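Local coordinates for protein malonate decarboxylase subunit alpha (Acinetobacter baumannii ATCC 17978, PDB 6MPR) that is the alpha subunit of malonate decarboxylase and probably transfers the acyl carrier protein from its acetyl thioester to malonate, at residues K291-P302 and T312-T323; V62-K70 and T174-L184. All blocks are in the same frame, centred on the assembly; numbering follows the deposited sequence. Where two conformers were deposited one is given.

Contact 1 (K291-P302 and T312-T323); sequences KGKICRNWTLNP and TGWVESVHCFGT
W298 CB lies 4.1 Å from V318 CG2, where strands 297-299 and 317-319 run parallel. They are successive strands of a beta-alpha-beta unit. W298 N bonds to S317 O, H319 N to W298 O, and L300 N to H319 O. Ahead of this ladder, R296 O accepts from both E316 N and S317 N. Both strands are buried and tightly packed. The indole of W298 crosses V315 at about a right angle, with CD1 3.7 Å from V315 CG1. Its NE1 bonds to C295 O from above the carbonyl plane. On the other face of the sheet, S317 OG donates to a lone pair of N297 OD1 at 2.9 Å. V152 of the second subunit packs on N297 and S317 there.

The end at K291 is more open to solvent. K291 CA sits over one face of W314, 3.5 Å from the centroid of the six-membered ring. A bend at chi3 (-60°) brings K291 NZ to T312 O at 3.0 Å. Nearby, R296 NH1 forms a salt bridge with E316 OE2 at 3.0 Å, while Q264 holds R296 NE. Uncharged bonds thus join the buried strands; a lysine and an ion pair fasten the more open end.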
loop_
_atom_site.group_PDB
_atom_site.type_symbol
_atom_site.label_atom_id
_atom_site.label_comp_id
_atom_site.label_asym_id
_atom_site.label_seq_id
_atom_site.Cartn_x
_atom_site.Cartn_y
_atom_site.Cartn_z
ATOM N N LYS A 291 19.187 -24.149 -3.484
ATOM C CA LYS A 291 17.819 -24.425 -3.052
ATOM C C LYS A 291 17.650 -24.062 -1.585
ATOM O O LYS A 291 18.479 -24.427 -0.744
ATOM C CB LYS A 291 17.443 -25.891 -3.269
ATOM C CG LYS A 291 16.006 -26.201 -2.818
ATOM C CD LYS A 291 15.698 -27.693 -2.812
ATOM C CE LYS A 291 15.872 -28.299 -4.197
ATOM N NZ LYS A 291 15.632 -29.774 -4.194
ATOM N N GLY A 292 16.578 -23.342 -1.278
ATOM C CA GLY A 292 16.341 -22.864 0.064
ATOM C C GLY A 292 17.157 -21.658 0.478
ATOM O O GLY A 292 16.924 -21.123 1.572
ATOM N N LYS A 293 18.101 -21.208 -0.352
ATOM C CA LYS A 293 18.929 -20.048 -0.043
ATOM C C LYS A 293 18.482 -18.788 -0.756
ATOM O O LYS A 293 18.934 -17.700 -0.382
ATOM C CB LYS A 293 20.391 -20.305 -0.425
ATOM C CG LYS A 293 21.001 -21.474 0.313
ATOM C CD LYS A 293 22.453 -21.665 -0.075
ATOM C CE LYS A 293 22.959 -23.008 0.428
ATOM N NZ LYS A 293 24.241 -23.354 -0.248
ATOM N N ILE A 294 17.666 -18.922 -1.807
ATOM C CA ILE A 294 17.154 -17.800 -2.586
ATOM C C ILE A 294 15.740 -18.137 -3.043
ATOM O O ILE A 294 15.361 -19.303 -3.173
ATOM C CB ILE A 294 18.017 -17.449 -3.820
ATOM C CG1 ILE A 294 18.037 -18.622 -4.810
ATOM C CG2 ILE A 294 19.460 -17.089 -3.406
ATOM C CD1 ILE A 294 18.640 -18.279 -6.154
ATOM N N CYS A 295 14.962 -17.088 -3.295
ATOM C CA CYS A 295 13.682 -17.210 -3.998
ATOM C C CYS A 295 12.691 -18.101 -3.252
ATOM O O CYS A 295 12.024 -18.955 -3.847
ATOM C CB CYS A 295 13.892 -17.730 -5.423
ATOM S SG CYS A 295 15.014 -16.734 -6.439
ATOM N N ARG A 296 12.545 -17.851 -1.950
ATOM C CA ARG A 296 11.657 -18.654 -1.112
ATOM C C ARG A 296 10.220 -18.145 -1.105
ATOM O O ARG A 296 9.277 -18.944 -1.186
ATOM C CB ARG A 296 12.198 -18.700 0.313
ATOM C CG ARG A 296 13.536 -19.407 0.401
ATOM C CD ARG A 296 13.909 -19.705 1.839
ATOM N NE ARG A 296 14.246 -18.487 2.559
ATOM C CZ ARG A 296 13.562 -18.006 3.589
ATOM N NH1 ARG A 296 12.495 -18.656 4.043
ATOM N NH2 ARG A 296 13.954 -16.879 4.173
ATOM N N ASN A 297 10.025 -16.835 -1.029
ATOM C CA ASN A 297 8.706 -16.252 -0.804
ATOM C C ASN A 297 8.350 -15.318 -1.946
ATOM O O ASN A 297 9.124 -14.419 -2.282
ATOM C CB ASN A 297 8.691 -15.519 0.537
ATOM C CG ASN A 297 9.191 -16.392 1.659
ATOM O OD1 ASN A 297 8.562 -17.394 1.999
ATOM N ND2 ASN A 297 10.334 -16.033 2.233
ATOM N N TRP A 298 7.178 -15.523 -2.541
ATOM C CA TRP A 298 6.829 -14.834 -3.768
ATOM C C TRP A 298 5.532 -14.040 -3.642
ATOM O O TRP A 298 4.593 -14.443 -2.943
ATOM C CB TRP A 298 6.687 -15.844 -4.914
ATOM C CG TRP A 298 7.935 -16.631 -5.234
ATOM C CD1 TRP A 298 8.553 -17.579 -4.451
ATOM C CD2 TRP A 298 8.682 -16.561 -6.443
ATOM N NE1 TRP A 298 9.653 -18.087 -5.104
ATOM C CE2 TRP A 298 9.745 -17.489 -6.338
ATOM C CE3 TRP A 298 8.558 -15.803 -7.616
ATOM C CZ2 TRP A 298 10.677 -17.676 -7.360
ATOM C CZ3 TRP A 298 9.489 -15.990 -8.628
ATOM C CH2 TRP A 298 10.531 -16.927 -8.494
ATOM N N THR A 299 5.493 -12.907 -4.333
ATOM C CA THR A 299 4.251 -12.232 -4.687
ATOM C C THR A 299 4.106 -12.417 -6.189
ATOM O O THR A 299 4.873 -11.832 -6.972
ATOM C CB THR A 299 4.265 -10.753 -4.300
ATOM O OG1 THR A 299 5.395 -10.111 -4.913
ATOM C CG2 THR A 299 4.356 -10.596 -2.796
ATOM N N LEU A 300 3.150 -13.251 -6.590
ATOM C CA LEU A 300 3.112 -13.728 -7.969
ATOM C C LEU A 300 1.769 -14.402 -8.228
ATOM O O LEU A 300 1.198 -15.015 -7.324
ATOM C CB LEU A 300 4.247 -14.739 -8.222
ATOM C CG LEU A 300 4.659 -14.958 -9.680
ATOM C CD1 LEU A 300 5.621 -13.845 -10.105
ATOM C CD2 LEU A 300 5.298 -16.311 -9.822
ATOM N N ASN A 301 1.278 -14.316 -9.468
ATOM C CA ASN A 301 0.167 -15.183 -9.822
ATOM C C ASN A 301 0.670 -16.619 -9.953
ATOM O O ASN A 301 1.878 -16.877 -9.911
ATOM C CB ASN A 301 -0.515 -14.680 -11.092
ATOM C CG ASN A 301 -1.537 -13.598 -10.796
ATOM O OD1 ASN A 301 -1.606 -13.094 -9.675
ATOM N ND2 ASN A 301 -2.332 -13.235 -11.794
ATOM N N PRO A 302 -0.247 -17.608 -10.041
ATOM C CA PRO A 302 0.247 -19.000 -10.152
ATOM C C PRO A 302 0.768 -19.334 -11.551
ATOM O O PRO A 302 0.105 -19.975 -12.381
ATOM C CB PRO A 302 -0.990 -19.831 -9.792
ATOM C CG PRO A 302 -2.007 -18.867 -9.257
ATOM C CD PRO A 302 -1.715 -17.588 -9.947
ATOM N N THR A 312 10.005 -29.085 -6.739
ATOM C CA THR A 312 11.316 -29.463 -6.216
ATOM C C THR A 312 11.658 -28.781 -4.901
ATOM O O THR A 312 12.777 -28.964 -4.404
ATOM C CB THR A 312 12.425 -29.164 -7.234
ATOM O OG1 THR A 312 12.309 -27.807 -7.683
ATOM C CG2 THR A 312 12.333 -30.107 -8.433
ATOM N N GLY A 313 10.741 -28.008 -4.328
ATOM C CA GLY A 313 10.928 -27.474 -2.988
ATOM C C GLY A 313 11.592 -26.116 -2.891
ATOM O O GLY A 313 11.976 -25.722 -1.785
ATOM N N TRP A 314 11.734 -25.382 -4.001
ATOM C CA TRP A 314 12.321 -24.045 -3.925
ATOM C C TRP A 314 11.338 -23.039 -3.359
ATOM O O TRP A 314 11.725 -22.142 -2.600
ATOM C CB TRP A 314 12.754 -23.554 -5.305
ATOM C CG TRP A 314 13.957 -24.234 -5.826
ATOM C CD1 TRP A 314 14.026 -25.501 -6.326
ATOM C CD2 TRP A 314 15.275 -23.685 -5.923
ATOM N NE1 TRP A 314 15.314 -25.781 -6.716
ATOM C CE2 TRP A 314 16.096 -24.679 -6.488
ATOM C CE3 TRP A 314 15.838 -22.448 -5.591
ATOM C CZ2 TRP A 314 17.461 -24.484 -6.705
ATOM C CZ3 TRP A 314 17.181 -22.252 -5.809
ATOM C CH2 TRP A 314 17.985 -23.267 -6.359
ATOM N N VAL A 315 10.069 -23.166 -3.731
ATOM C CA VAL A 315 9.068 -22.133 -3.507
ATOM C C VAL A 315 8.329 -22.460 -2.219
ATOM O O VAL A 315 7.560 -23.430 -2.165
ATOM C CB VAL A 315 8.092 -22.033 -4.681
ATOM C CG1 VAL A 315 7.030 -20.994 -4.377
ATOM C CG2 VAL A 315 8.827 -21.694 -5.980
ATOM N N GLU A 316 8.515 -21.618 -1.197
ATOM C CA GLU A 316 7.906 -21.854 0.105
ATOM C C GLU A 316 6.539 -21.213 0.258
ATOM O O GLU A 316 5.680 -21.770 0.956
ATOM C CB GLU A 316 8.850 -21.372 1.210
ATOM C CG GLU A 316 10.051 -22.323 1.269
ATOM C CD GLU A 316 11.153 -21.893 2.211
ATOM O OE1 GLU A 316 12.262 -22.456 2.086
ATOM O OE2 GLU A 316 10.922 -21.007 3.066
ATOM N N SER A 317 6.307 -20.080 -0.393
ATOM C CA SER A 317 5.045 -19.375 -0.250
ATOM C C SER A 317 4.812 -18.525 -1.489
ATOM O O SER A 317 5.752 -17.961 -2.061
ATOM C CB SER A 317 5.047 -18.497 1.003
ATOM O OG SER A 317 5.945 -17.404 0.859
ATOM N N VAL A 318 3.556 -18.443 -1.900
ATOM C CA VAL A 318 3.146 -17.548 -2.979
ATOM C C VAL A 318 1.856 -16.884 -2.547
ATOM O O VAL A 318 0.880 -17.578 -2.229
ATOM C CB VAL A 318 2.919 -18.293 -4.305
ATOM C CG1 VAL A 318 2.510 -17.317 -5.412
ATOM C CG2 VAL A 318 4.138 -19.077 -4.704
ATOM N N HIS A 319 1.844 -15.553 -2.540
ATOM C CA HIS A 319 0.623 -14.761 -2.454
ATOM C C HIS A 319 0.315 -14.188 -3.833
ATOM O O HIS A 319 1.225 -13.740 -4.533
ATOM C CB HIS A 319 0.765 -13.626 -1.438
ATOM C CG HIS A 319 -0.539 -12.979 -1.116
ATOM N ND1 HIS A 319 -0.969 -11.829 -1.745
ATOM C CD2 HIS A 319 -1.556 -13.375 -0.311
ATOM C CE1 HIS A 319 -2.176 -11.519 -1.306
ATOM N NE2 HIS A 319 -2.559 -12.446 -0.443
ATOM N N CYS A 320 -0.965 -14.195 -4.222
ATOM C CA CYS A 320 -1.363 -14.002 -5.617
ATOM C C CYS A 320 -2.206 -12.748 -5.804
ATOM O O CYS A 320 -3.097 -12.471 -4.997
ATOM C CB CYS A 320 -2.188 -15.187 -6.131
ATOM S SG CYS A 320 -1.317 -16.754 -6.150
ATOM N N PHE A 321 -1.937 -12.022 -6.911
ATOM C CA PHE A 321 -2.792 -10.916 -7.327
ATOM C C PHE A 321 -4.115 -11.408 -7.904
ATOM O O PHE A 321 -5.134 -10.716 -7.795
ATOM C CB PHE A 321 -2.091 -10.070 -8.392
ATOM C CG PHE A 321 -0.655 -9.751 -8.098
ATOM C CD1 PHE A 321 -0.318 -8.657 -7.319
ATOM C CD2 PHE A 321 0.355 -10.535 -8.625
ATOM C CE1 PHE A 321 1.011 -8.341 -7.078
ATOM C CE2 PHE A 321 1.690 -10.235 -8.388
ATOM C CZ PHE A 321 2.023 -9.148 -7.605
ATOM N N GLY A 322 -4.103 -12.587 -8.520
ATOM C CA GLY A 322 -5.228 -13.185 -9.209
ATOM C C GLY A 322 -4.956 -14.660 -9.414
ATOM O O GLY A 322 -3.959 -15.196 -8.932
ATOM N N THR A 323 -5.846 -15.309 -10.153
ATOM C CA THR A 323 -5.702 -16.721 -10.484
ATOM C C THR A 323 -4.809 -16.886 -11.714
ATOM O O THR A 323 -4.239 -15.928 -12.243
ATOM C CB THR A 323 -7.076 -17.347 -10.748
ATOM O OG1 THR A 323 -6.963 -18.765 -10.701
ATOM C CG2 THR A 323 -7.603 -16.947 -12.144
HETATM O O HOH W 1 14.388 -21.807 -2.440
HETATM O O HOH W 2 9.182 -19.544 4.110
HETATM O O HOH W 3 4.629 -15.233 -0.165
#

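Contact 2 (V62-K70 and T174-L184)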
loop_
_atom_site.group_PDB
_atom_site.type_symbol
_atom_site.label_atom_id
_atom_site.label_comp_id
_atom_site.label_asym_id
_atom_site.label_seq_id
_atom_site.Cartn_x
_atom_site.Cartn_y
_atom_site.Cartn_z
ATOM N N VAL A 62 -17.861 5.935 -12.095
ATOM C CA VAL A 62 -18.294 4.545 -12.228
ATOM C C VAL A 62 -17.038 3.709 -12.299
ATOM O O VAL A 62 -16.286 3.809 -13.271
ATOM C CB VAL A 62 -19.155 4.333 -13.483
ATOM C CG1 VAL A 62 -19.551 2.859 -13.622
ATOM C CG2 VAL A 62 -20.394 5.247 -13.419
ATOM N N VAL A 63 -16.805 2.897 -11.272
ATOM C CA VAL A 63 -15.764 1.876 -11.325
ATOM C C VAL A 63 -16.312 0.691 -12.104
ATOM O O VAL A 63 -17.393 0.185 -11.791
ATOM C CB VAL A 63 -15.355 1.456 -9.907
ATOM C CG1 VAL A 63 -14.440 0.223 -9.944
ATOM C CG2 VAL A 63 -14.660 2.624 -9.179
ATOM N N LEU A 64 -15.558 0.227 -13.099
ATOM C CA LEU A 64 -15.974 -0.884 -13.948
ATOM C C LEU A 64 -14.818 -1.865 -14.005
ATOM O O LEU A 64 -13.696 -1.475 -14.350
ATOM C CB LEU A 64 -16.341 -0.410 -15.363
ATOM C CG LEU A 64 -16.607 -1.495 -16.420
ATOM C CD1 LEU A 64 -17.758 -2.369 -15.976
ATOM C CD2 LEU A 64 -16.926 -0.856 -17.771
ATOM N N GLU A 65 -15.072 -3.115 -13.628
ATOM C CA GLU A 65 -14.056 -4.161 -13.717
ATOM C C GLU A 65 -14.030 -4.742 -15.129
ATOM O O GLU A 65 -15.062 -5.200 -15.624
ATOM C CB GLU A 65 -14.358 -5.271 -12.706
ATOM C CG GLU A 65 -14.211 -4.865 -11.238
ATOM C CD GLU A 65 -14.506 -6.022 -10.296
ATOM O OE1 GLU A 65 -14.799 -7.133 -10.778
ATOM O OE2 GLU A 65 -14.477 -5.814 -9.073
ATOM N N GLY A 66 -12.883 -4.677 -15.798
ATOM C CA GLY A 66 -11.818 -3.762 -15.426
ATOM C C GLY A 66 -10.715 -4.202 -14.472
ATOM O O GLY A 66 -9.830 -3.402 -14.153
ATOM N N ASN A 67 -10.755 -5.433 -13.974
ATOM C CA ASN A 67 -9.595 -6.006 -13.301
ATOM C C ASN A 67 -8.531 -6.326 -14.340
ATOM O O ASN A 67 -8.798 -6.355 -15.543
ATOM C CB ASN A 67 -9.923 -7.311 -12.563
ATOM C CG ASN A 67 -11.012 -7.177 -11.525
ATOM O OD1 ASN A 67 -10.769 -6.721 -10.407
ATOM N ND2 ASN A 67 -12.204 -7.653 -11.859
ATOM N N ASN A 68 -7.321 -6.630 -13.879
ATOM C CA ASN A 68 -6.305 -7.027 -14.844
ATOM C C ASN A 68 -6.714 -8.292 -15.591
ATOM O O ASN A 68 -6.463 -8.407 -16.800
ATOM C CB ASN A 68 -4.948 -7.229 -14.184
ATOM C CG ASN A 68 -3.860 -7.556 -15.209
ATOM O OD1 ASN A 68 -3.315 -6.660 -15.863
ATOM N ND2 ASN A 68 -3.572 -8.840 -15.379
ATOM N N GLN A 69 -7.365 -9.239 -14.910
ATOM C CA GLN A 69 -7.784 -10.492 -15.531
ATOM C C GLN A 69 -9.305 -10.587 -15.623
ATOM O O GLN A 69 -9.861 -10.535 -16.722
ATOM C CB GLN A 69 -7.194 -11.672 -14.751
ATOM C CG GLN A 69 -5.671 -11.638 -14.648
ATOM C CD GLN A 69 -5.161 -12.418 -13.448
ATOM O OE1 GLN A 69 -4.881 -11.837 -12.396
ATOM N NE2 GLN A 69 -5.035 -13.724 -13.596
ATOM N N LYS A 70 -10.002 -10.717 -14.493
ATOM C CA LYS A 70 -11.460 -10.855 -14.496
ATOM C C LYS A 70 -12.133 -9.608 -15.054
ATOM O O LYS A 70 -11.821 -8.493 -14.633
ATOM C CB LYS A 70 -11.947 -11.111 -13.064
ATOM C CG LYS A 70 -13.445 -10.970 -12.866
ATOM C CD LYS A 70 -13.819 -11.355 -11.436
ATOM C CE LYS A 70 -13.440 -10.276 -10.441
ATOM N NZ LYS A 70 -13.724 -10.676 -9.016
ATOM N N THR A 174 -16.108 -14.728 -4.807
ATOM C CA THR A 174 -15.213 -14.362 -5.903
ATOM C C THR A 174 -14.028 -15.316 -6.077
ATOM O O THR A 174 -13.432 -15.348 -7.162
ATOM C CB THR A 174 -14.682 -12.929 -5.708
ATOM O OG1 THR A 174 -14.103 -12.785 -4.401
ATOM C CG2 THR A 174 -15.801 -11.918 -5.834
ATOM N N GLY A 175 -13.655 -16.062 -5.034
ATOM C CA GLY A 175 -12.763 -17.199 -5.165
ATOM C C GLY A 175 -11.372 -16.863 -5.673
ATOM O O GLY A 175 -10.776 -15.837 -5.310
ATOM N N PRO A 176 -10.824 -17.732 -6.528
ATOM C CA PRO A 176 -9.482 -17.467 -7.081
ATOM C C PRO A 176 -9.384 -16.143 -7.813
ATOM O O PRO A 176 -8.293 -15.571 -7.887
ATOM C CB PRO A 176 -9.246 -18.646 -8.038
ATOM C CG PRO A 176 -10.145 -19.744 -7.500
ATOM C CD PRO A 176 -11.361 -19.042 -6.941
ATOM N N SER A 177 -10.492 -15.613 -8.332
ATOM C CA SER A 177 -10.452 -14.365 -9.083
ATOM C C SER A 177 -10.953 -13.178 -8.270
ATOM O O SER A 177 -11.529 -12.236 -8.832
ATOM C CB SER A 177 -11.238 -14.510 -10.387
ATOM O OG SER A 177 -10.578 -15.432 -11.212
ATOM N N THR A 178 -10.753 -13.216 -6.950
ATOM C CA THR A 178 -11.085 -12.083 -6.093
ATOM C C THR A 178 -10.417 -10.799 -6.593
ATOM O O THR A 178 -11.078 -9.765 -6.749
ATOM C CB THR A 178 -10.684 -12.407 -4.653
ATOM O OG1 THR A 178 -11.517 -13.477 -4.152
ATOM C CG2 THR A 178 -10.859 -11.190 -3.765
ATOM N N GLU A 179 -9.110 -10.859 -6.887
ATOM C CA GLU A 179 -8.392 -9.746 -7.513
ATOM C C GLU A 179 -8.642 -8.404 -6.827
ATOM O O GLU A 179 -8.397 -8.272 -5.617
ATOM C CB GLU A 179 -8.749 -9.643 -9.011
ATOM C CG GLU A 179 -8.130 -10.791 -9.863
ATOM C CD GLU A 179 -8.368 -10.619 -11.370
ATOM O OE1 GLU A 179 -7.818 -9.665 -11.977
ATOM O OE2 GLU A 179 -9.112 -11.443 -11.948
ATOM N N ASP A 180 -9.109 -7.402 -7.602
ATOM C CA ASP A 180 -9.315 -6.043 -7.101
ATOM C C ASP A 180 -10.631 -5.863 -6.361
ATOM O O ASP A 180 -10.814 -4.822 -5.723
ATOM C CB ASP A 180 -9.332 -4.980 -8.226
ATOM C CG ASP A 180 -8.304 -5.221 -9.340
ATOM O OD1 ASP A 180 -8.048 -6.372 -9.731
ATOM O OD2 ASP A 180 -7.802 -4.214 -9.886
ATOM N N SER A 181 -11.556 -6.816 -6.446
ATOM C CA SER A 181 -12.940 -6.506 -6.080
ATOM C C SER A 181 -13.102 -5.954 -4.666
ATOM O O SER A 181 -13.830 -4.959 -4.499
ATOM C CB SER A 181 -13.809 -7.752 -6.317
ATOM O OG SER A 181 -13.816 -8.056 -7.699
ATOM N N PRO A 182 -12.475 -6.510 -3.620
ATOM C CA PRO A 182 -12.705 -5.941 -2.278
ATOM C C PRO A 182 -12.230 -4.503 -2.158
ATOM O O PRO A 182 -12.863 -3.700 -1.465
ATOM C CB PRO A 182 -11.913 -6.879 -1.356
ATOM C CG PRO A 182 -11.706 -8.132 -2.147
ATOM C CD PRO A 182 -11.545 -7.654 -3.563
ATOM N N ALA A 183 -11.140 -4.146 -2.843
ATOM C CA ALA A 183 -10.616 -2.786 -2.758
ATOM C C ALA A 183 -11.493 -1.804 -3.519
ATOM O O ALA A 183 -11.551 -0.627 -3.158
ATOM C CB ALA A 183 -9.187 -2.720 -3.308
ATOM N N LEU A 184 -12.156 -2.265 -4.586
ATOM C CA LEU A 184 -13.017 -1.384 -5.375
ATOM C C LEU A 184 -14.385 -1.208 -4.729
ATOM O O LEU A 184 -14.996 -0.134 -4.836
ATOM C CB LEU A 184 -13.190 -1.945 -6.792
ATOM C CG LEU A 184 -11.932 -2.203 -7.620
ATOM C CD1 LEU A 184 -12.281 -2.882 -8.949
ATOM C CD2 LEU A 184 -11.139 -0.916 -7.841
HETATM O O HOH W 4 -6.265 -4.868 -11.898
HETATM O O HOH W 5 -14.658 -13.721 -9.097
#
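The loop that leaves strand 61-64 of the parallel sheet meets the turn leading into helix 181-189. That turn is a type II' beta turn from T178 to S181, and E179 is its second residue. The carboxylate of E179 reaches across and clasps two successive backbone N-H groups. Q69 N bonds to E179 OE1 at 3.0 Å, and K70 N bonds to E179 OE2 at 2.8 Å. Each oxygen uses its syn lone pair, so the two bonds together fix the rotation of the carboxylate. R350 adds a salt bridge to E179 OE1.

K70 sends its side chain back toward S177 and S181. CG stands anti to the backbone N (chi1 167°), and the chain bends at chi3 (75°). K70 NZ donates to S177 O at 2.7 Å and to S181 OG at 2.9 Å. A162 O takes a third bond. S181 OG in turn donates to E65 OE2 at 2.7 Å, on the syn side and 28° out of the carboxylate plane. S161 is a second partner of E65 OE2. Beside this network the contact is apolar: L184 CD1 lies 3.6 Å from E65 CG and 3.9 Å from V63 CG1.

The result is a buried polar chain, K70 to S181 to E65: the serine hydroxyl both accepts and donates, and the lysine amine has three protein acceptors.

In the fold
The chain first passes through 62-70 and then builds further strands of the parallel sheet. It returns at 174-184, where contact 2 closes a loop of 103 residues. Contact 1 follows much later and is short: nine residues, including helix 307-311, separate 291-302 from 312-323. The two contacts are in series and neither nest nor cross. Contact 2 ties the loop after strand 61-64 to the turn leading into helix 181-189; contact 1 forms one edge of the mixed sheet within this chain. Their centres are 22 Å apart, yet their ends meet. Q69 probably bonds to T323 O through NE2. R350 of helix 350-359 also spans both, touching F321 and pairing with E179 and D180.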